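Local coordinates for protein P450 epoxidase (Sorangium cellulosum, PDB 1Q5D) that is a cytochrome P450 family protein that carries a haem group and, in this structure, binds the ligand EPB, at residues R190-T195 and Y399-R404; S82-L87 and A180-V185. One frame throughout, in Å; residues are numbered along the deposited sequence.

Interaction 1: residues R190-T195 and Y399-R404; sequences RVDEET and YHPAFR. With EPB (7,11-dihydroxy-8,8,10,12,16-pentamethyl-3-[1-methyl-2-(2-methyl-thiazol-4-yl)vinyl]-4,17-dioxabicyclo[14.1.0]heptadecane-5,9-dione), chain C.
D192 and P401 meet with their side chains roughly at right angles, where the loop joining helices 169-182 and 195-218, the F-G loop of the cytochrome P450 fold, comes down on a loop of the C-terminal sheet region. D192 is the centre of an inverse gamma turn. Its CG is tucked between the backbone N and the carbonyl carbon (chi1 68°), which carries the carboxylate across the Y399-H400 peptide. OD1 lies over the face of that peptide, 3.4 Å from H400 N but too poorly angled to bond with it; a water joins OD1 to the Y399 N-H instead. OD2 rests 3.5 Å from P401 CD and finds its charged partner in R181. Farther round the proline ring, CG lies 4.0 Å from V191 CA and CB faces the carbonyl of R190. A second water donates to both Y399 O and R190 O, 2.6 Å from the latter. Within segment 399-404, H400 ND1 accepts the A402 N-H in its ring plane at 2.9 Å (163°), fixing the imidazole rotation, and F403 CD1 sits over one ring face toward the rim. The CB of A402 in turn stands over the centre of the F403 ring. Both pocket residues reach EPB, F403 with CZ 3.6 Å from O16 and A402 with CB 3.3 Å from O12.

Interaction 2: residues S82-L87 and A180-V185; sequences SAIPEL and ARALGV. With EPB (7,11-dihydroxy-8,8,10,12,16-pentamethyl-3-[1-methyl-2-(2-methyl-thiazol-4-yl)vinyl]-4,17-dioxabicyclo[14.1.0]heptadecane-5,9-dione), chain C.
L183 stands between EPB and L87, and each atom of its side chain meets one or the other. CB, whose bond from CA points away from segment 82-87, lies 3.7 Å from EPB O14. The chain then swings back: with CG anti to the carbonyl carbon (chi1 -78°), CG comes to 4.2 Å from L87 CD1. There the side chain forks. CD2 continues to the same L87 methyl, 3.9 Å away, the two leucines crossing at about a right angle, while CD1 turns to the ligand, 3.6 Å from N26 of EPB. L87 CD1 also presses on A182 CB at 3.6 Å. All this happens at the C-terminal region of the F helix of the P450 fold, packed against the linker between helices 77-82 and 88-93, which includes the 3-10 segment 85-87. A type I beta turn runs from A182 to V185, closed by V185 N donating to A182 O, and I84 CG1 lies against that oxygen and 4.0 Å from V185 CB. A83 adds its methyl beside V185 O. On the ligand side, the A180 carbonyl accepts a hydrogen bond from EPB O14 at 2.6 Å.

In the fold
Interactions 1 and 2 lie in series along the chain, on the same side of its centre, with their own centres 12 Å apart. They join directly through segments 180-185 and 190-195: D192 OD2 forms a salt bridge with R181 NE at 2.6 Å, and V191 packs on the same helix end, CG1 3.5 Å from R181 O and CG2 3.6 Å from G184 C. Both contacts also line the EPB pocket, interaction 1 through A402 and F403, interaction 2 through A180, L183 and G184. The haem is farther off, about 10 Å from the L183 side chain and about 12 Å from that of H400.

Interaction 1: residues R190-T195 and Y399-R404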
loop_
_atom_site.group_PDB
_atom_site.type_symbol
_atom_site.label_atom_id
_atom_site.label_comp_id
_atom_site.label_asym_id
_atom_site.label_seq_id
_atom_site.Cartn_x
_atom_site.Cartn_y
_atom_site.Cartn_z
ATOM N N ARG A 190 6.119 9.475 13.778
ATOM C CA ARG A 190 6.866 8.474 14.549
ATOM C C ARG A 190 7.284 7.307 13.659
ATOM O O ARG A 190 6.624 6.269 13.640
ATOM C CB ARG A 190 6.022 7.911 15.686
ATOM C CG ARG A 190 5.578 8.936 16.779
ATOM C CD ARG A 190 4.930 8.304 17.990
ATOM N NE ARG A 190 4.137 9.269 18.769
ATOM C CZ ARG A 190 3.359 8.943 19.798
ATOM N NH1 ARG A 190 3.294 7.690 20.213
ATOM N NH2 ARG A 190 2.658 9.877 20.432
ATOM N N VAL A 191 8.354 7.488 12.901
ATOM C CA VAL A 191 8.877 6.405 12.078
ATOM C C VAL A 191 9.562 5.412 13.017
ATOM O O VAL A 191 10.432 5.797 13.800
ATOM C CB VAL A 191 9.858 6.951 11.024
ATOM C CG1 VAL A 191 10.526 5.819 10.254
ATOM C CG2 VAL A 191 9.134 7.880 10.073
ATOM N N ASP A 192 9.180 4.139 12.928
ATOM C CA ASP A 192 9.489 3.162 13.983
ATOM C C ASP A 192 10.779 2.348 13.784
ATOM O O ASP A 192 10.780 1.138 13.987
ATOM C CB ASP A 192 8.291 2.212 14.176
ATOM C CG ASP A 192 8.051 1.291 12.964
ATOM O OD1 ASP A 192 7.456 0.200 13.163
ATOM O OD2 ASP A 192 8.417 1.559 11.788
ATOM N N GLU A 193 11.872 3.008 13.403
ATOM C CA GLU A 193 13.138 2.317 13.121
ATOM C C GLU A 193 14.352 3.247 13.219
ATOM O O GLU A 193 14.227 4.464 13.054
ATOM C CB GLU A 193 13.115 1.635 11.734
ATOM C CG GLU A 193 14.237 0.616 11.517
ATOM C CD GLU A 193 14.055 -0.246 10.269
ATOM O OE1 GLU A 193 12.897 -0.570 9.917
ATOM O OE2 GLU A 193 15.077 -0.616 9.634
ATOM N N GLU A 194 15.521 2.659 13.476
ATOM C CA GLU A 194 16.796 3.373 13.499
ATOM C C GLU A 194 17.158 3.900 12.118
ATOM O O GLU A 194 17.099 3.165 11.133
ATOM C CB GLU A 194 17.917 2.449 13.986
ATOM C CG GLU A 194 17.635 1.766 15.314
ATOM C CD GLU A 194 18.901 1.279 15.996
ATOM O OE1 GLU A 194 20.002 1.510 15.436
ATOM O OE2 GLU A 194 18.795 0.662 17.088
ATOM N N THR A 195 17.540 5.173 12.059
ATOM C CA THR A 195 17.838 5.850 10.804
ATOM C C THR A 195 18.944 5.157 10.023
ATOM O O THR A 195 18.841 5.001 8.807
ATOM C CB THR A 195 18.227 7.321 11.073
ATOM O OG1 THR A 195 17.239 7.921 11.924
ATOM C CG2 THR A 195 18.144 8.143 9.793
ATOM N N TYR A 399 3.755 -0.603 15.159
ATOM C CA TYR A 399 3.637 0.858 15.136
ATOM C C TYR A 399 4.231 1.478 13.864
ATOM O O TYR A 399 4.826 2.561 13.910
ATOM C CB TYR A 399 4.345 1.468 16.358
ATOM C CG TYR A 399 3.780 1.032 17.682
ATOM C CD1 TYR A 399 4.427 0.073 18.462
ATOM C CD2 TYR A 399 2.604 1.574 18.158
ATOM C CE1 TYR A 399 3.901 -0.332 19.675
ATOM C CE2 TYR A 399 2.070 1.174 19.368
ATOM C CZ TYR A 399 2.723 0.237 20.122
ATOM O OH TYR A 399 2.172 -0.140 21.322
ATOM N N HIS A 400 4.109 0.787 12.738
ATOM C CA HIS A 400 4.504 1.347 11.442
ATOM C C HIS A 400 3.799 2.695 11.230
ATOM O O HIS A 400 2.602 2.819 11.499
ATOM C CB HIS A 400 4.135 0.360 10.316
ATOM C CG HIS A 400 4.707 0.714 8.982
ATOM N ND1 HIS A 400 4.327 1.839 8.288
ATOM C CD2 HIS A 400 5.629 0.088 8.210
ATOM C CE1 HIS A 400 4.986 1.894 7.145
ATOM N NE2 HIS A 400 5.790 0.849 7.078
ATOM N N PRO A 401 4.530 3.706 10.776
ATOM C CA PRO A 401 3.965 5.055 10.641
ATOM C C PRO A 401 2.819 5.153 9.641
ATOM O O PRO A 401 2.003 6.081 9.749
ATOM C CB PRO A 401 5.150 5.892 10.147
ATOM C CG PRO A 401 6.105 4.913 9.569
ATOM C CD PRO A 401 5.954 3.662 10.395
ATOM N N ALA A 402 2.751 4.222 8.690
ATOM C CA ALA A 402 1.704 4.284 7.664
ATOM C C ALA A 402 0.650 3.182 7.761
ATOM O O ALA A 402 -0.474 3.352 7.297
ATOM C CB ALA A 402 2.342 4.278 6.252
ATOM N N PHE A 403 1.011 2.039 8.327
ATOM C CA PHE A 403 0.140 0.888 8.284
ATOM C C PHE A 403 -0.240 0.407 9.661
ATOM O O PHE A 403 0.546 0.513 10.616
ATOM C CB PHE A 403 0.837 -0.279 7.565
ATOM C CG PHE A 403 1.197 0.015 6.140
ATOM C CD1 PHE A 403 2.524 -0.007 5.728
ATOM C CD2 PHE A 403 0.205 0.268 5.202
ATOM C CE1 PHE A 403 2.857 0.249 4.409
ATOM C CE2 PHE A 403 0.522 0.518 3.878
ATOM C CZ PHE A 403 1.853 0.516 3.477
ATOM N N ARG A 404 -1.432 -0.164 9.747
ATOM C CA ARG A 404 -1.801 -0.963 10.892
ATOM C C ARG A 404 -1.124 -2.324 10.677
ATOM O O ARG A 404 -1.782 -3.309 10.324
ATOM C CB ARG A 404 -3.331 -1.111 10.978
ATOM C CG ARG A 404 -4.123 0.215 10.929
ATOM C CD ARG A 404 -5.656 0.039 10.734
ATOM N NE ARG A 404 -6.156 -1.020 11.608
ATOM C CZ ARG A 404 -7.161 -1.831 11.308
ATOM N NH1 ARG A 404 -7.810 -1.700 10.157
ATOM N NH2 ARG A 404 -7.525 -2.773 12.164
HETATM O O16 EPB C . 4.215 2.907 2.176
HETATM C C51 EPB C . -0.543 3.045 1.434
HETATM O O41 EPB C . 0.214 2.642 -1.111
HETATM C C5 EPB C . 0.043 3.357 0.106
HETATM C C4 EPB C . 1.483 2.954 -0.525
HETATM C C16 EPB C . 3.994 4.050 2.014
HETATM O O1 EPB C . 3.744 4.667 0.799
HETATM C C2 EPB C . 3.777 3.909 -0.547
HETATM C C3 EPB C . 2.319 3.937 -1.154
HETATM C C20 EPB C . 4.810 4.771 -1.380
HETATM C C21 EPB C . 6.229 4.588 -0.862
HETATM C C22 EPB C . 4.450 5.558 -2.435
HETATM C C23 EPB C . 5.211 6.454 -3.307
HETATM N N26 EPB C . 6.274 7.164 -2.775
HETATM C C25 EPB C . 6.850 7.961 -3.711
HETATM C C27 EPB C . 8.021 8.781 -3.334
HETATM C C24 EPB C . 4.962 6.732 -4.598
HETATM S S1 EPB C . 6.088 7.873 -5.198
HETATM C C15 EPB C . 3.960 5.023 3.221
HETATM C C14 EPB C . 4.698 6.420 3.000
HETATM O O14 EPB C . 5.989 6.038 2.555
HETATM C C13 EPB C . 4.676 7.458 4.254
HETATM C C29 EPB C . 5.446 6.800 5.452
HETATM C C30 EPB C . 5.475 8.711 3.902
HETATM C C12 EPB C . 3.158 7.784 4.752
HETATM O O12 EPB C . 2.787 7.507 5.937
HETATM C C11 EPB C . 2.033 8.440 3.859
HETATM C C28 EPB C . 1.465 9.589 4.727
HETATM C C10 EPB C . 1.275 7.326 3.200
HETATM O O10 EPB C . 0.433 6.643 4.180
HETATM C C9 EPB C . 0.438 7.964 2.109
HETATM C C91 EPB C . 1.319 8.547 1.108
HETATM C C8 EPB C . -0.345 7.016 1.268
HETATM C C7 EPB C . -0.106 5.476 1.547
HETATM C C6 EPB C . 0.331 5.007 0.058
HETATM O O HOH W 1 5.783 4.456 15.262
HETATM O O HOH W 2 6.264 -1.700 14.117
#

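Interaction 2: residues S82-L87 and A180-V185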
loop_
_atom_site.group_PDB
_atom_site.type_symbol
_atom_site.label_atom_id
_atom_site.label_comp_id
_atom_site.label_asym_id
_atom_site.label_seq_id
_atom_site.Cartn_x
_atom_site.Cartn_y
_atom_site.Cartn_z
ATOM N N SER A 82 15.488 17.821 3.052
ATOM C CA SER A 82 16.810 17.611 3.640
ATOM C C SER A 82 16.934 16.267 4.365
ATOM O O SER A 82 18.038 15.741 4.518
ATOM C CB SER A 82 17.172 18.762 4.586
ATOM O OG SER A 82 16.337 18.770 5.740
ATOM N N ALA A 83 15.807 15.720 4.823
ATOM C CA ALA A 83 15.816 14.435 5.510
ATOM C C ALA A 83 16.105 13.307 4.521
ATOM O O ALA A 83 15.544 13.286 3.429
ATOM C CB ALA A 83 14.476 14.181 6.203
ATOM N N ILE A 84 16.944 12.364 4.926
ATOM C CA ILE A 84 17.285 11.218 4.089
ATOM C C ILE A 84 17.635 11.642 2.663
ATOM O O ILE A 84 16.882 11.390 1.722
ATOM C CB ILE A 84 16.158 10.156 4.100
ATOM C CG1 ILE A 84 15.536 10.031 5.502
ATOM C CG2 ILE A 84 16.703 8.805 3.641
ATOM C CD1 ILE A 84 16.356 9.169 6.472
ATOM N N PRO A 85 18.785 12.286 2.520
ATOM C CA PRO A 85 19.231 12.841 1.235
ATOM C C PRO A 85 19.401 11.773 0.164
ATOM O O PRO A 85 19.421 12.119 -1.019
ATOM C CB PRO A 85 20.594 13.447 1.564
ATOM C CG PRO A 85 20.582 13.643 3.022
ATOM C CD PRO A 85 19.745 12.548 3.608
ATOM N N GLU A 86 19.534 10.516 0.586
ATOM C CA GLU A 86 19.640 9.379 -0.328
ATOM C C GLU A 86 18.347 9.196 -1.120
ATOM O O GLU A 86 18.346 8.529 -2.158
ATOM C CB GLU A 86 19.932 8.094 0.454
ATOM C CG GLU A 86 21.356 7.983 0.993
ATOM C CD GLU A 86 21.545 8.710 2.319
ATOM O OE1 GLU A 86 20.546 9.234 2.875
ATOM O OE2 GLU A 86 22.704 8.751 2.802
ATOM N N LEU A 87 17.255 9.783 -0.622
ATOM C CA LEU A 87 15.937 9.660 -1.246
ATOM C C LEU A 87 15.480 10.972 -1.911
ATOM O O LEU A 87 14.341 11.085 -2.371
ATOM C CB LEU A 87 14.902 9.184 -0.213
ATOM C CG LEU A 87 15.024 7.688 0.130
ATOM C CD1 LEU A 87 14.018 7.233 1.189
ATOM C CD2 LEU A 87 14.885 6.847 -1.140
ATOM N N ALA A 180 9.773 2.810 2.229
ATOM C CA ALA A 180 8.443 3.290 2.602
ATOM C C ALA A 180 8.452 4.003 3.967
ATOM O O ALA A 180 7.833 5.079 4.121
ATOM C CB ALA A 180 7.430 2.156 2.560
ATOM N N ARG A 181 9.171 3.429 4.935
ATOM C CA ARG A 181 9.364 4.054 6.256
ATOM C C ARG A 181 10.216 5.317 6.186
ATOM O O ARG A 181 9.903 6.326 6.832
ATOM C CB ARG A 181 10.055 3.085 7.218
ATOM C CG ARG A 181 9.181 1.978 7.776
ATOM C CD ARG A 181 9.963 0.990 8.635
ATOM N NE ARG A 181 9.131 0.286 9.599
ATOM C CZ ARG A 181 8.844 -1.005 9.517
ATOM N NH1 ARG A 181 9.309 -1.730 8.500
ATOM N NH2 ARG A 181 8.078 -1.570 10.434
ATOM N N ALA A 182 11.313 5.251 5.431
ATOM C CA ALA A 182 12.246 6.371 5.351
ATOM C C ALA A 182 11.580 7.598 4.745
ATOM O O ALA A 182 11.886 8.735 5.116
ATOM C CB ALA A 182 13.489 5.992 4.539
ATOM N N LEU A 183 10.687 7.368 3.787
ATOM C CA LEU A 183 9.969 8.472 3.160
ATOM C C LEU A 183 9.087 9.202 4.172
ATOM O O LEU A 183 8.615 10.314 3.914
ATOM C CB LEU A 183 9.118 7.963 1.983
ATOM C CG LEU A 183 9.907 7.675 0.701
ATOM C CD1 LEU A 183 8.983 7.062 -0.374
ATOM C CD2 LEU A 183 10.655 8.892 0.158
ATOM N N GLY A 184 8.859 8.582 5.319
ATOM C CA GLY A 184 8.067 9.221 6.359
ATOM C C GLY A 184 8.853 10.105 7.320
ATOM O O GLY A 184 8.247 10.844 8.107
ATOM N N VAL A 185 10.183 10.013 7.281
ATOM C CA VAL A 185 11.042 10.753 8.217
ATOM C C VAL A 185 10.947 12.226 7.900
ATOM O O VAL A 185 11.270 12.662 6.790
ATOM C CB VAL A 185 12.530 10.304 8.152
ATOM C CG1 VAL A 185 13.422 11.210 9.045
ATOM C CG2 VAL A 185 12.681 8.851 8.580
HETATM O O16 EPB C . 4.215 2.907 2.176
HETATM C C51 EPB C . -0.543 3.045 1.434
HETATM O O41 EPB C . 0.214 2.642 -1.111
HETATM C C5 EPB C . 0.043 3.357 0.106
HETATM C C4 EPB C . 1.483 2.954 -0.525
HETATM C C16 EPB C . 3.994 4.050 2.014
HETATM O O1 EPB C . 3.744 4.667 0.799
HETATM C C2 EPB C . 3.777 3.909 -0.547
HETATM C C3 EPB C . 2.319 3.937 -1.154
HETATM C C20 EPB C . 4.810 4.771 -1.380
HETATM C C21 EPB C . 6.229 4.588 -0.862
HETATM C C22 EPB C . 4.450 5.558 -2.435
HETATM C C23 EPB C . 5.211 6.454 -3.307
HETATM N N26 EPB C . 6.274 7.164 -2.775
HETATM C C25 EPB C . 6.850 7.961 -3.711
HETATM C C27 EPB C . 8.021 8.781 -3.334
HETATM C C24 EPB C . 4.962 6.732 -4.598
HETATM S S1 EPB C . 6.088 7.873 -5.198
HETATM C C15 EPB C . 3.960 5.023 3.221
HETATM C C14 EPB C . 4.698 6.420 3.000
HETATM O O14 EPB C . 5.989 6.038 2.555
HETATM C C13 EPB C . 4.676 7.458 4.254
HETATM C C29 EPB C . 5.446 6.800 5.452
HETATM C C30 EPB C . 5.475 8.711 3.902
HETATM C C12 EPB C . 3.158 7.784 4.752
HETATM O O12 EPB C . 2.787 7.507 5.937
HETATM C C11 EPB C . 2.033 8.440 3.859
HETATM C C28 EPB C . 1.465 9.589 4.727
HETATM C C10 EPB C . 1.275 7.326 3.200
HETATM O O10 EPB C . 0.433 6.643 4.180
HETATM C C9 EPB C . 0.438 7.964 2.109
HETATM C C91 EPB C . 1.319 8.547 1.108
HETATM C C8 EPB C . -0.345 7.016 1.268
HETATM C C7 EPB C . -0.106 5.476 1.547
HETATM C C6 EPB C . 0.331 5.007 0.058
#